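Local coordinates for dipeptide Epimerase (Enterococcus faecalis V583, PDB 3JW7), which belongs to the mandelate racemase/muconate lactonizing enzyme family of the enolase superfamily and holds a magnesium ion, tyrosine and isoleucine in the model, at residues A190-T195 and V218-L223; I237-S242 and G256-I261; E296-I301 and T327-G332; D320-L325 and G332-E337. One frame throughout, in Å; residues are numbered along the deposited sequence.

How the contacts relate
All four contacts lie in the enolase C-terminal domain-like part of the chain, and they fall into two pairs on opposite sides of the chain's centre. Contacts 1 and 2, about 11 Å apart between centres, follow each other along the chain; N191 and E241 join them beside the bound tyrosine, and R220 and S242 do so further out. Contacts 3 and 4, centres about 7 Å apart, share G332; their segments alternate along the chain, and they touch through A328 with L336 and T297 with L325. Contacts 1 and 3 lie about 31 Å apart between centres. Three of the contacts reach the bound groups: N191 holds the tyrosine, D240 the magnesium ion and D320 the isoleucine.

Contact 1: A190-T195 and V218-L223; sequences ANQAWT and VKRRDL. With TYR (tyrosine), chain J.
Q192 reaches over to R220 and supplies the one direct hydrogen bond between the segments: the backbone N of R220 donates to OE1 of Q192 at 2.9 Å. The bond is fairly straight (158° at the hydrogen), although the donor stands 35° off the amide's carbonyl plane. With CG beside its own backbone N (chi1 -46°) and the chain extended beyond, the amide is carried across to R220, whose CG also lies 3.3 Å from OE1 of Q192. The other amide atom, NE2, is held by E241.

These are neighbouring loops at the C-terminal ends of strands 185-189 and 211-215, where a beta/alpha barrel carries its active site. N191, in the same type I' turn as Q192, points away from segment 218-223, and its ND2 donates to OXT of the bound tyrosine at 3.0 Å.

A CA-H...O contact brings CA of Q192 to 3.2 Å from O of V218. Separately, a water bridges the segments by donating to O of W194 and accepting from N of K219. Aliphatic carbons also rest on backbone carbonyls: CG1 of V218 lies 3.3 Å from O of W194, and the bent chain of K219 lays CD 3.4 Å from O of Q192.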
loop_
_atom_site.group_PDB
_atom_site.type_symbol
_atom_site.label_atom_id
_atom_site.label_comp_id
_atom_site.label_asym_id
_atom_site.label_seq_id
_atom_site.Cartn_x
_atom_site.Cartn_y
_atom_site.Cartn_z
ATOM N N ALA A 190 6.413 -3.140 -12.992
ATOM C CA ALA A 190 5.849 -3.690 -14.219
ATOM C C ALA A 190 4.470 -4.306 -14.040
ATOM O O ALA A 190 3.835 -4.696 -15.015
ATOM C CB ALA A 190 6.802 -4.730 -14.797
ATOM N N ASN A 191 4.013 -4.391 -12.795
ATOM C CA ASN A 191 2.710 -4.974 -12.482
ATOM C C ASN A 191 2.407 -6.270 -13.244
ATOM O O ASN A 191 1.377 -6.388 -13.924
ATOM C CB ASN A 191 1.587 -3.947 -12.700
ATOM C CG ASN A 191 1.501 -2.926 -11.569
ATOM O OD1 ASN A 191 1.766 -1.738 -11.764
ATOM N ND2 ASN A 191 1.137 -3.390 -10.373
ATOM N N GLN A 192 3.328 -7.227 -13.127
ATOM C CA GLN A 192 3.203 -8.563 -13.721
ATOM C C GLN A 192 3.249 -8.656 -15.245
ATOM O O GLN A 192 2.971 -9.719 -15.798
ATOM C CB GLN A 192 1.890 -9.208 -13.270
ATOM C CG GLN A 192 1.578 -9.086 -11.789
ATOM C CD GLN A 192 0.191 -9.597 -11.469
ATOM O OE1 GLN A 192 -0.101 -10.781 -11.653
ATOM N NE2 GLN A 192 -0.679 -8.709 -10.998
ATOM N N ALA A 193 3.612 -7.568 -15.910
ATOM C CA ALA A 193 3.610 -7.515 -17.375
ATOM C C ALA A 193 4.650 -8.279 -18.188
ATOM O O ALA A 193 4.381 -8.640 -19.335
ATOM C CB ALA A 193 3.620 -6.049 -17.814
ATOM N N TRP A 194 5.825 -8.527 -17.620
ATOM C CA TRP A 194 6.882 -9.199 -18.368
ATOM C C TRP A 194 7.078 -10.688 -18.127
ATOM O O TRP A 194 6.808 -11.199 -17.044
ATOM C CB TRP A 194 8.228 -8.532 -18.093
ATOM C CG TRP A 194 8.288 -7.057 -18.299
ATOM C CD1 TRP A 194 7.643 -6.326 -19.254
ATOM C CD2 TRP A 194 9.100 -6.136 -17.566
ATOM N NE1 TRP A 194 8.009 -5.002 -19.162
ATOM C CE2 TRP A 194 8.902 -4.859 -18.132
ATOM C CE3 TRP A 194 9.980 -6.269 -16.484
ATOM C CZ2 TRP A 194 9.549 -3.720 -17.653
ATOM C CZ3 TRP A 194 10.627 -5.134 -16.004
ATOM C CH2 TRP A 194 10.407 -3.875 -16.590
ATOM N N THR A 195 7.568 -11.378 -19.151
ATOM C CA THR A 195 7.879 -12.792 -19.011
ATOM C C THR A 195 9.210 -12.763 -18.254
ATOM O O THR A 195 9.900 -11.737 -18.248
ATOM C CB THR A 195 8.100 -13.471 -20.375
ATOM O OG1 THR A 195 9.202 -12.847 -21.048
ATOM C CG2 THR A 195 6.848 -13.368 -21.231
ATOM N N VAL A 218 6.931 -10.176 -13.126
ATOM C CA VAL A 218 6.179 -11.280 -13.712
ATOM C C VAL A 218 4.821 -11.574 -13.068
ATOM O O VAL A 218 4.473 -11.023 -12.019
ATOM C CB VAL A 218 7.025 -12.577 -13.677
ATOM C CG1 VAL A 218 8.379 -12.328 -14.323
ATOM C CG2 VAL A 218 7.213 -13.044 -12.240
ATOM N N LYS A 219 4.056 -12.454 -13.711
ATOM C CA LYS A 219 2.735 -12.841 -13.217
ATOM C C LYS A 219 2.817 -13.281 -11.757
ATOM O O LYS A 219 3.748 -13.983 -11.362
ATOM C CB LYS A 219 2.160 -13.976 -14.071
ATOM C CG LYS A 219 1.926 -13.602 -15.528
ATOM C CD LYS A 219 0.925 -12.462 -15.665
ATOM C CE LYS A 219 0.624 -12.168 -17.134
ATOM N NZ LYS A 219 -0.465 -11.161 -17.316
ATOM N N ARG A 220 1.831 -12.880 -10.962
ATOM C CA ARG A 220 1.830 -13.202 -9.537
ATOM C C ARG A 220 1.922 -14.680 -9.166
ATOM O O ARG A 220 2.541 -15.025 -8.161
ATOM C CB ARG A 220 0.604 -12.582 -8.855
ATOM C CG ARG A 220 -0.742 -13.096 -9.335
ATOM C CD ARG A 220 -1.863 -12.452 -8.524
ATOM N NE ARG A 220 -3.155 -13.107 -8.727
ATOM C CZ ARG A 220 -4.246 -12.844 -8.012
ATOM N NH1 ARG A 220 -4.211 -11.935 -7.045
ATOM N NH2 ARG A 220 -5.373 -13.502 -8.252
ATOM N N ARG A 221 1.318 -15.550 -9.971
ATOM C CA ARG A 221 1.335 -16.983 -9.680
ATOM C C ARG A 221 2.620 -17.670 -10.134
ATOM O O ARG A 221 2.834 -18.846 -9.842
ATOM C CB ARG A 221 0.132 -17.675 -10.340
ATOM C CG ARG A 221 -1.234 -17.143 -9.915
ATOM C CD ARG A 221 -1.573 -17.521 -8.482
ATOM N NE ARG A 221 -1.821 -18.954 -8.320
ATOM C CZ ARG A 221 -2.891 -19.595 -8.789
ATOM N NH1 ARG A 221 -3.024 -20.898 -8.588
ATOM N NH2 ARG A 221 -3.835 -18.939 -9.454
ATOM N N ASP A 222 3.478 -16.942 -10.840
ATOM C CA ASP A 222 4.728 -17.519 -11.331
ATOM C C ASP A 222 5.881 -17.254 -10.373
ATOM O O ASP A 222 6.764 -16.443 -10.656
ATOM C CB ASP A 222 5.048 -16.950 -12.717
ATOM C CG ASP A 222 6.239 -17.625 -13.371
ATOM O OD1 ASP A 222 6.657 -18.700 -12.895
ATOM O OD2 ASP A 222 6.750 -17.086 -14.373
ATOM N N LEU A 223 5.880 -17.949 -9.240
ATOM C CA LEU A 223 6.923 -17.759 -8.238
ATOM C C LEU A 223 8.280 -18.261 -8.712
ATOM O O LEU A 223 9.324 -17.769 -8.273
ATOM C CB LEU A 223 6.529 -18.449 -6.934
ATOM C CG LEU A 223 5.217 -17.937 -6.326
ATOM C CD1 LEU A 223 4.988 -18.588 -4.973
ATOM C CD2 LEU A 223 5.279 -16.424 -6.180
HETATM N N TYR J . -0.474 0.815 -6.191
HETATM C CA TYR J . -0.425 -0.512 -6.793
HETATM C C TYR J . 0.996 -1.072 -6.847
HETATM O O TYR J . 1.770 -0.800 -5.902
HETATM C CB TYR J . -1.032 -0.470 -8.200
HETATM C CG TYR J . -2.502 -0.086 -8.251
HETATM C CD1 TYR J . -2.974 0.786 -9.229
HETATM C CD2 TYR J . -3.428 -0.631 -7.358
HETATM C CE1 TYR J . -4.327 1.111 -9.325
HETATM C CE2 TYR J . -4.797 -0.313 -7.449
HETATM C CZ TYR J . -5.232 0.560 -8.440
HETATM O OH TYR J . -6.569 0.873 -8.570
HETATM O OXT TYR J . 1.307 -1.792 -7.820
HETATM O O HOH W 1 5.091 -13.210 -16.481
#

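Contact 2: I237-S242 and G256-I261; sequences IMADES and GTVDVI. With MG (magnesium ion), chain L; TYR (tyrosine), chain J.
M238 lies across V260, its terminal CE pressed to 3.3 Å from CG1 of V260, closer than usual for two carbons. CG of M238 is anti to its backbone N (chi1 -177°) and the chain bends only at its last torsion, which lays the methyl on the valine. On the other face of the sheet, CB of A239 is received by both methyls of V258, with CG1 of V258 3.6 Å away.

Between these two faces the strands pair in parallel. N of A239 donates to O of V260 at 2.9 Å, while O of I237 accepts two bonds, in the carbonyl plane from N of D259 at 2.9 Å and, longer and tilted from that plane, from N of V260 at 3.2 Å. D259 adds a side-chain bond at this end: its OD2 takes N of I237 through the anti lone pair, in a nearly straight bond (167°).

Past the strand, D240 binds the magnesium ion through OD2 at 2.3 Å, together with D189 and E215, OXT of the bound tyrosine and a water; K264 and K267 form salt bridges to OD1 of D240. The pairing closes a right-handed beta-alpha-beta unit of the barrel, with helix 246-255 covering A239 and I261, helix 223-232 beside I237 and V258, and strand 211-215 flanking M238.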
loop_
_atom_site.group_PDB
_atom_site.type_symbol
_atom_site.label_atom_id
_atom_site.label_comp_id
_atom_site.label_asym_id
_atom_site.label_seq_id
_atom_site.Cartn_x
_atom_site.Cartn_y
_atom_site.Cartn_z
ATOM N N ILE A 237 14.838 -7.002 -6.529
ATOM C CA ILE A 237 13.517 -7.402 -7.018
ATOM C C ILE A 237 12.528 -7.418 -5.847
ATOM O O ILE A 237 12.805 -8.000 -4.797
ATOM C CB ILE A 237 13.562 -8.808 -7.678
ATOM C CG1 ILE A 237 14.526 -8.792 -8.868
ATOM C CG2 ILE A 237 12.170 -9.220 -8.154
ATOM C CD1 ILE A 237 14.228 -7.696 -9.887
ATOM N N MET A 238 11.382 -6.769 -6.033
ATOM C CA MET A 238 10.360 -6.693 -4.994
ATOM C C MET A 238 9.094 -7.435 -5.384
ATOM O O MET A 238 8.638 -7.353 -6.527
ATOM C CB MET A 238 9.996 -5.230 -4.707
ATOM C CG MET A 238 8.980 -5.043 -3.575
ATOM S SD MET A 238 8.484 -3.331 -3.350
ATOM C CE MET A 238 9.971 -2.627 -2.662
ATOM N N ALA A 239 8.533 -8.174 -4.436
ATOM C CA ALA A 239 7.297 -8.885 -4.702
ATOM C C ALA A 239 6.161 -7.985 -4.252
ATOM O O ALA A 239 6.277 -7.300 -3.238
ATOM C CB ALA A 239 7.253 -10.197 -3.925
ATOM N N ASP A 240 5.077 -7.971 -5.019
ATOM C CA ASP A 240 3.905 -7.201 -4.642
ATOM C C ASP A 240 2.697 -8.116 -4.745
ATOM O O ASP A 240 2.295 -8.718 -3.753
ATOM C CB ASP A 240 3.712 -5.974 -5.535
ATOM C CG ASP A 240 2.481 -5.169 -5.151
ATOM O OD1 ASP A 240 1.832 -5.509 -4.133
ATOM O OD2 ASP A 240 2.159 -4.195 -5.864
ATOM N N GLU A 241 2.133 -8.249 -5.943
ATOM C CA GLU A 241 0.957 -9.096 -6.115
ATOM C C GLU A 241 1.198 -10.554 -5.726
ATOM O O GLU A 241 0.246 -11.278 -5.440
ATOM C CB GLU A 241 0.435 -9.013 -7.557
ATOM C CG GLU A 241 -0.103 -7.646 -7.927
ATOM C CD GLU A 241 0.892 -6.811 -8.705
ATOM O OE1 GLU A 241 2.070 -6.742 -8.287
ATOM O OE2 GLU A 241 0.491 -6.225 -9.731
ATOM N N SER A 242 2.461 -10.980 -5.714
ATOM C CA SER A 242 2.797 -12.349 -5.325
ATOM C C SER A 242 2.736 -12.534 -3.811
ATOM O O SER A 242 2.819 -13.661 -3.317
ATOM C CB SER A 242 4.202 -12.728 -5.806
ATOM O OG SER A 242 4.213 -13.005 -7.197
ATOM N N GLY A 256 13.200 -18.050 -1.220
ATOM C CA GLY A 256 14.178 -17.039 -1.608
ATOM C C GLY A 256 13.780 -16.388 -2.923
ATOM O O GLY A 256 14.616 -16.026 -3.747
ATOM N N THR A 257 12.475 -16.225 -3.095
ATOM C CA THR A 257 11.888 -15.669 -4.305
ATOM C C THR A 257 12.252 -14.238 -4.678
ATOM O O THR A 257 12.481 -13.944 -5.854
ATOM C CB THR A 257 10.358 -15.767 -4.224
ATOM O OG1 THR A 257 9.997 -17.091 -3.812
ATOM C CG2 THR A 257 9.721 -15.468 -5.583
ATOM N N VAL A 258 12.291 -13.350 -3.689
ATOM C CA VAL A 258 12.584 -11.942 -3.932
ATOM C C VAL A 258 13.517 -11.342 -2.884
ATOM O O VAL A 258 13.880 -12.002 -1.905
ATOM C CB VAL A 258 11.280 -11.116 -3.950
ATOM C CG1 VAL A 258 10.392 -11.545 -5.130
ATOM C CG2 VAL A 258 10.531 -11.321 -2.633
ATOM N N ASP A 259 13.885 -10.078 -3.094
ATOM C CA ASP A 259 14.783 -9.352 -2.191
ATOM C C ASP A 259 14.046 -8.445 -1.201
ATOM O O ASP A 259 14.521 -8.217 -0.087
ATOM C CB ASP A 259 15.750 -8.479 -2.996
ATOM C CG ASP A 259 16.579 -9.271 -3.981
ATOM O OD1 ASP A 259 17.277 -10.211 -3.554
ATOM O OD2 ASP A 259 16.535 -8.945 -5.183
ATOM N N VAL A 260 12.902 -7.912 -1.626
ATOM C CA VAL A 260 12.103 -7.006 -0.808
ATOM C C VAL A 260 10.629 -7.318 -1.046
ATOM O O VAL A 260 10.266 -7.891 -2.072
ATOM C CB VAL A 260 12.381 -5.523 -1.194
ATOM C CG1 VAL A 260 11.440 -4.591 -0.446
ATOM C CG2 VAL A 260 13.829 -5.161 -0.862
ATOM N N ILE A 261 9.780 -6.941 -0.100
ATOM C CA ILE A 261 8.357 -7.199 -0.235
ATOM C C ILE A 261 7.499 -5.962 0.011
ATOM O O ILE A 261 7.720 -5.217 0.960
ATOM C CB ILE A 261 7.907 -8.331 0.725
ATOM C CG1 ILE A 261 8.425 -9.678 0.209
ATOM C CG2 ILE A 261 6.373 -8.352 0.837
ATOM C CD1 ILE A 261 8.158 -10.856 1.147
HETATM MG MG MG L . 3.376 -2.664 -7.155
HETATM N N TYR J . -0.474 0.815 -6.191
HETATM C CA TYR J . -0.425 -0.512 -6.793
HETATM C C TYR J . 0.996 -1.072 -6.847
HETATM O O TYR J . 1.770 -0.800 -5.902
HETATM C CB TYR J . -1.032 -0.470 -8.200
HETATM C CG TYR J . -2.502 -0.086 -8.251
HETATM C CD1 TYR J . -2.974 0.786 -9.229
HETATM C CD2 TYR J . -3.428 -0.631 -7.358
HETATM C CE1 TYR J . -4.327 1.111 -9.325
HETATM C CE2 TYR J . -4.797 -0.313 -7.449
HETATM C CZ TYR J . -5.232 0.560 -8.440
HETATM O OH TYR J . -6.569 0.873 -8.570
HETATM O OXT TYR J . 1.307 -1.792 -7.820
HETATM O O HOH W 2 3.776 -4.560 -8.619
#

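Contact 3: E296-I301 and T327-G332; sequences ETTIGI and TAPVTG
T298 projects from the first turn of helix 298-310 into the bend of segment 327-332, and its two branches meet different parts of that loop. CB lies 3.7 Å from CG1 of V330. Beyond it the side chain forks. OG1, set beside the backbone N (chi1 -46°), heads for the proline side, with CD of P329 at 3.6 Å and CB of A328 at 4.0 Å. CG2, anti to the backbone N, takes the other direction: it comes 3.3 Å from O of G332 and also lies against CG1 of V330. The branched threonine thus spans the loop from A328 to G332 through van der Waals contacts.

One residue earlier, T297 occupies the N-cap position but makes no capping bond with its side chain. Its OG1 instead hydrogen-bonds to E47, a residue of strand 43-48, and at the same time has CG of P329 3.4 Å away, and the proline ring crosses the threonine obliquely. The site is an interface between domains: the start of a barrel helix and the loop leading to strand 341-343 meet the antiparallel sheet of the N-terminal domain. P329 also touches S11, I13 and I33 of that sheet, while V330 reaches Y45 and I352.

I299 adds a looser apolar contact, its CG1 standing 4.2 Å from CG1 of V330. The same side chain continues onto I33, Y45 and E47, and E47 additionally accepts from the backbone N of G300.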
loop_
_atom_site.group_PDB
_atom_site.type_symbol
_atom_site.label_atom_id
_atom_site.label_comp_id
_atom_site.label_asym_id
_atom_site.label_seq_id
_atom_site.Cartn_x
_atom_site.Cartn_y
_atom_site.Cartn_z
ATOM N N GLU A 296 -7.848 3.642 -2.156
ATOM C CA GLU A 296 -7.948 4.110 -0.785
ATOM C C GLU A 296 -7.648 5.590 -0.656
ATOM O O GLU A 296 -7.114 6.213 -1.573
ATOM C CB GLU A 296 -7.075 3.272 0.156
ATOM C CG GLU A 296 -5.619 3.137 -0.196
ATOM C CD GLU A 296 -4.974 2.008 0.599
ATOM O OE1 GLU A 296 -5.198 1.944 1.826
ATOM O OE2 GLU A 296 -4.251 1.186 0.005
ATOM N N THR A 297 -8.018 6.155 0.485
ATOM C CA THR A 297 -7.847 7.578 0.703
ATOM C C THR A 297 -7.210 7.915 2.041
ATOM O O THR A 297 -6.406 7.145 2.565
ATOM C CB THR A 297 -9.212 8.303 0.557
ATOM O OG1 THR A 297 -10.114 7.868 1.585
ATOM C CG2 THR A 297 -9.835 7.970 -0.803
ATOM N N THR A 298 -7.574 9.068 2.587
ATOM C CA THR A 298 -7.015 9.541 3.851
ATOM C C THR A 298 -6.841 8.494 4.950
ATOM O O THR A 298 -5.763 8.350 5.516
ATOM C CB THR A 298 -7.868 10.691 4.418
ATOM O OG1 THR A 298 -8.153 11.625 3.371
ATOM C CG2 THR A 298 -7.111 11.415 5.530
ATOM N N ILE A 299 -7.903 7.763 5.264
ATOM C CA ILE A 299 -7.824 6.777 6.331
ATOM C C ILE A 299 -6.815 5.665 6.077
ATOM O O ILE A 299 -5.941 5.413 6.911
ATOM C CB ILE A 299 -9.216 6.173 6.605
ATOM C CG1 ILE A 299 -10.158 7.284 7.076
ATOM C CG2 ILE A 299 -9.129 5.096 7.684
ATOM C CD1 ILE A 299 -11.627 6.901 7.069
ATOM N N GLY A 300 -6.930 5.003 4.928
ATOM C CA GLY A 300 -6.015 3.919 4.615
ATOM C C GLY A 300 -4.567 4.366 4.589
ATOM O O GLY A 300 -3.684 3.696 5.131
ATOM N N ILE A 301 -4.321 5.505 3.954
ATOM C CA ILE A 301 -2.972 6.042 3.854
ATOM C C ILE A 301 -2.440 6.456 5.223
ATOM O O ILE A 301 -1.273 6.228 5.534
ATOM C CB ILE A 301 -2.927 7.258 2.902
ATOM C CG1 ILE A 301 -3.239 6.816 1.469
ATOM C CG2 ILE A 301 -1.544 7.918 2.954
ATOM C CD1 ILE A 301 -2.151 5.974 0.844
ATOM N N THR A 327 -10.999 15.290 -3.624
ATOM C CA THR A 327 -11.375 15.739 -2.283
ATOM C C THR A 327 -11.025 14.727 -1.190
ATOM O O THR A 327 -10.804 13.550 -1.470
ATOM C CB THR A 327 -12.889 16.008 -2.207
ATOM O OG1 THR A 327 -13.215 16.581 -0.935
ATOM C CG2 THR A 327 -13.659 14.710 -2.372
ATOM N N ALA A 328 -10.976 15.207 0.052
ATOM C CA ALA A 328 -10.684 14.373 1.213
ATOM C C ALA A 328 -12.013 14.014 1.881
ATOM O O ALA A 328 -12.818 14.891 2.189
ATOM C CB ALA A 328 -9.787 15.131 2.195
ATOM N N PRO A 329 -12.254 12.719 2.127
ATOM C CA PRO A 329 -13.500 12.270 2.754
ATOM C C PRO A 329 -13.606 12.521 4.253
ATOM O O PRO A 329 -14.692 12.425 4.833
ATOM C CB PRO A 329 -13.519 10.784 2.429
ATOM C CG PRO A 329 -12.065 10.424 2.541
ATOM C CD PRO A 329 -11.387 11.569 1.804
ATOM N N VAL A 330 -12.485 12.855 4.880
ATOM C CA VAL A 330 -12.471 13.071 6.314
ATOM C C VAL A 330 -11.503 14.199 6.684
ATOM O O VAL A 330 -10.785 14.709 5.829
ATOM C CB VAL A 330 -12.056 11.766 7.010
ATOM C CG1 VAL A 330 -10.573 11.503 6.782
ATOM C CG2 VAL A 330 -12.403 11.819 8.459
ATOM N N THR A 331 -11.484 14.579 7.958
ATOM C CA THR A 331 -10.600 15.646 8.430
ATOM C C THR A 331 -9.376 15.079 9.147
ATOM O O THR A 331 -9.458 14.051 9.826
ATOM C CB THR A 331 -11.363 16.602 9.373
ATOM O OG1 THR A 331 -12.426 17.231 8.642
ATOM C CG2 THR A 331 -10.437 17.676 9.937
ATOM N N GLY A 332 -8.236 15.745 8.975
ATOM C CA GLY A 332 -7.008 15.301 9.610
ATOM C C GLY A 332 -6.304 14.199 8.835
ATOM O O GLY A 332 -6.683 13.876 7.708
#

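Contact 4: D320-L325 and G332-E337; sequences DATFGL and GGVSLE. With ILE (isoleucine), chain I.
T322 points its side chain at segment 332-337, and OG1 donates to O of S335 at 2.9 Å. The hydroxyl lies between the backbone N and the carbonyl carbon (chi1 68°), tilted 27° from the plane of the carbonyl it bonds. CG1 of V334 stands nearby, 4.2 Å from the same OG1.

F323 presents its ring to the backbone carbonyls instead. O of S335 lies at its edge, near the ring plane, whereas O of E337 comes in obliquely, 3.1 Å from CE1 of F323. One ring face is covered within its own segment by CA of D320, offset toward the rim. Both segments belong to the long connection that follows the last parallel strand of the barrel, 314-317, and leads to strand 341-343; here it folds back on itself. An ST turn shapes the second arm, N of E337 donating to OG of S335 at 2.8 Å.

The side chain of L336 sets out away from segment 320-325, yet its CG lies 3.7 Å from O of T322 and 4.3 Å from CB of L325. A water donates to O of both F323 and L336. At the inner end D320 turns away from this packing: its OD1 accepts from N of the bound isoleucine at 2.8 Å, and its OD2 from the backbone N of T134.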
loop_
_atom_site.group_PDB
_atom_site.type_symbol
_atom_site.label_atom_id
_atom_site.label_comp_id
_atom_site.label_asym_id
_atom_site.label_seq_id
_atom_site.Cartn_x
_atom_site.Cartn_y
_atom_site.Cartn_z
ATOM N N ASP A 320 1.048 7.365 -1.942
ATOM C CA ASP A 320 0.660 8.538 -2.708
ATOM C C ASP A 320 -0.792 8.585 -3.182
ATOM O O ASP A 320 -1.152 9.455 -3.975
ATOM C CB ASP A 320 1.599 8.657 -3.918
ATOM C CG ASP A 320 1.592 7.402 -4.796
ATOM O OD1 ASP A 320 1.204 6.312 -4.316
ATOM O OD2 ASP A 320 1.987 7.503 -5.977
ATOM N N ALA A 321 -1.630 7.678 -2.687
ATOM C CA ALA A 321 -3.030 7.636 -3.111
ATOM C C ALA A 321 -3.823 8.927 -2.889
ATOM O O ALA A 321 -4.738 9.233 -3.660
ATOM C CB ALA A 321 -3.747 6.463 -2.437
ATOM N N THR A 322 -3.494 9.692 -1.854
ATOM C CA THR A 322 -4.235 10.925 -1.604
ATOM C C THR A 322 -3.893 12.032 -2.599
ATOM O O THR A 322 -4.675 12.970 -2.781
ATOM C CB THR A 322 -3.979 11.493 -0.190
ATOM O OG1 THR A 322 -2.625 11.948 -0.100
ATOM C CG2 THR A 322 -4.247 10.436 0.880
ATOM N N PHE A 323 -2.738 11.920 -3.252
ATOM C CA PHE A 323 -2.298 12.950 -4.193
ATOM C C PHE A 323 -3.172 13.106 -5.436
ATOM O O PHE A 323 -3.153 14.151 -6.082
ATOM C CB PHE A 323 -0.851 12.694 -4.641
ATOM C CG PHE A 323 0.140 12.561 -3.511
ATOM C CD1 PHE A 323 -0.202 12.900 -2.206
ATOM C CD2 PHE A 323 1.425 12.085 -3.760
ATOM C CE1 PHE A 323 0.718 12.766 -1.163
ATOM C CE2 PHE A 323 2.349 11.949 -2.727
ATOM C CZ PHE A 323 1.996 12.290 -1.430
ATOM N N GLY A 324 -3.933 12.074 -5.782
ATOM C CA GLY A 324 -4.769 12.167 -6.965
ATOM C C GLY A 324 -6.228 12.454 -6.684
ATOM O O GLY A 324 -7.013 12.680 -7.609
ATOM N N LEU A 325 -6.589 12.474 -5.406
ATOM C CA LEU A 325 -7.972 12.707 -5.003
ATOM C C LEU A 325 -8.486 14.134 -5.200
ATOM O O LEU A 325 -7.807 15.106 -4.860
ATOM C CB LEU A 325 -8.153 12.331 -3.529
ATOM C CG LEU A 325 -7.732 10.918 -3.091
ATOM C CD1 LEU A 325 -7.990 10.783 -1.599
ATOM C CD2 LEU A 325 -8.506 9.853 -3.876
ATOM N N GLY A 332 -8.236 15.745 8.975
ATOM C CA GLY A 332 -7.008 15.301 9.610
ATOM C C GLY A 332 -6.304 14.199 8.835
ATOM O O GLY A 332 -6.683 13.876 7.708
ATOM N N GLY A 333 -5.270 13.622 9.435
ATOM C CA GLY A 333 -4.537 12.557 8.770
ATOM C C GLY A 333 -3.660 13.079 7.653
ATOM O O GLY A 333 -3.437 14.291 7.544
ATOM N N VAL A 334 -3.158 12.170 6.820
ATOM C CA VAL A 334 -2.301 12.550 5.707
ATOM C C VAL A 334 -3.075 13.414 4.718
ATOM O O VAL A 334 -4.141 13.040 4.234
ATOM C CB VAL A 334 -1.743 11.315 4.977
ATOM C CG1 VAL A 334 -1.000 11.741 3.720
ATOM C CG2 VAL A 334 -0.813 10.543 5.903
ATOM N N SER A 335 -2.505 14.576 4.434
ATOM C CA SER A 335 -3.077 15.563 3.529
ATOM C C SER A 335 -3.133 15.138 2.066
ATOM O O SER A 335 -2.413 14.239 1.635
ATOM C CB SER A 335 -2.255 16.853 3.631
ATOM O OG SER A 335 -2.551 17.735 2.571
ATOM N N LEU A 336 -3.986 15.815 1.303
ATOM C CA LEU A 336 -4.114 15.571 -0.130
ATOM C C LEU A 336 -2.907 16.186 -0.843
ATOM O O LEU A 336 -2.679 15.940 -2.030
ATOM C CB LEU A 336 -5.385 16.233 -0.667
ATOM C CG LEU A 336 -6.644 15.381 -0.866
ATOM C CD1 LEU A 336 -6.943 14.541 0.358
ATOM C CD2 LEU A 336 -7.797 16.312 -1.189
ATOM N N GLU A 337 -2.139 16.988 -0.108
ATOM C CA GLU A 337 -0.974 17.664 -0.670
ATOM C C GLU A 337 0.096 16.723 -1.211
ATOM O O GLU A 337 0.551 15.816 -0.508
ATOM C CB GLU A 337 -0.326 18.580 0.378
ATOM C CG GLU A 337 0.774 19.456 -0.204
ATOM C CD GLU A 337 1.558 20.233 0.836
ATOM O OE1 GLU A 337 1.048 20.463 1.956
ATOM O OE2 GLU A 337 2.695 20.630 0.518
HETATM N N ILE I . 1.330 3.940 -5.835
HETATM C CA ILE I . 0.066 3.150 -5.876
HETATM C C ILE I . 0.259 1.838 -6.627
HETATM O O ILE I . 1.050 1.762 -7.571
HETATM C CB ILE I . -1.081 3.924 -6.577
HETATM C CG1 ILE I . -0.602 4.427 -7.937
HETATM C CG2 ILE I . -1.583 5.047 -5.675
HETATM C CD1 ILE I . -1.719 4.903 -8.862
HETATM O O HOH W 3 -2.205 16.914 -4.658
#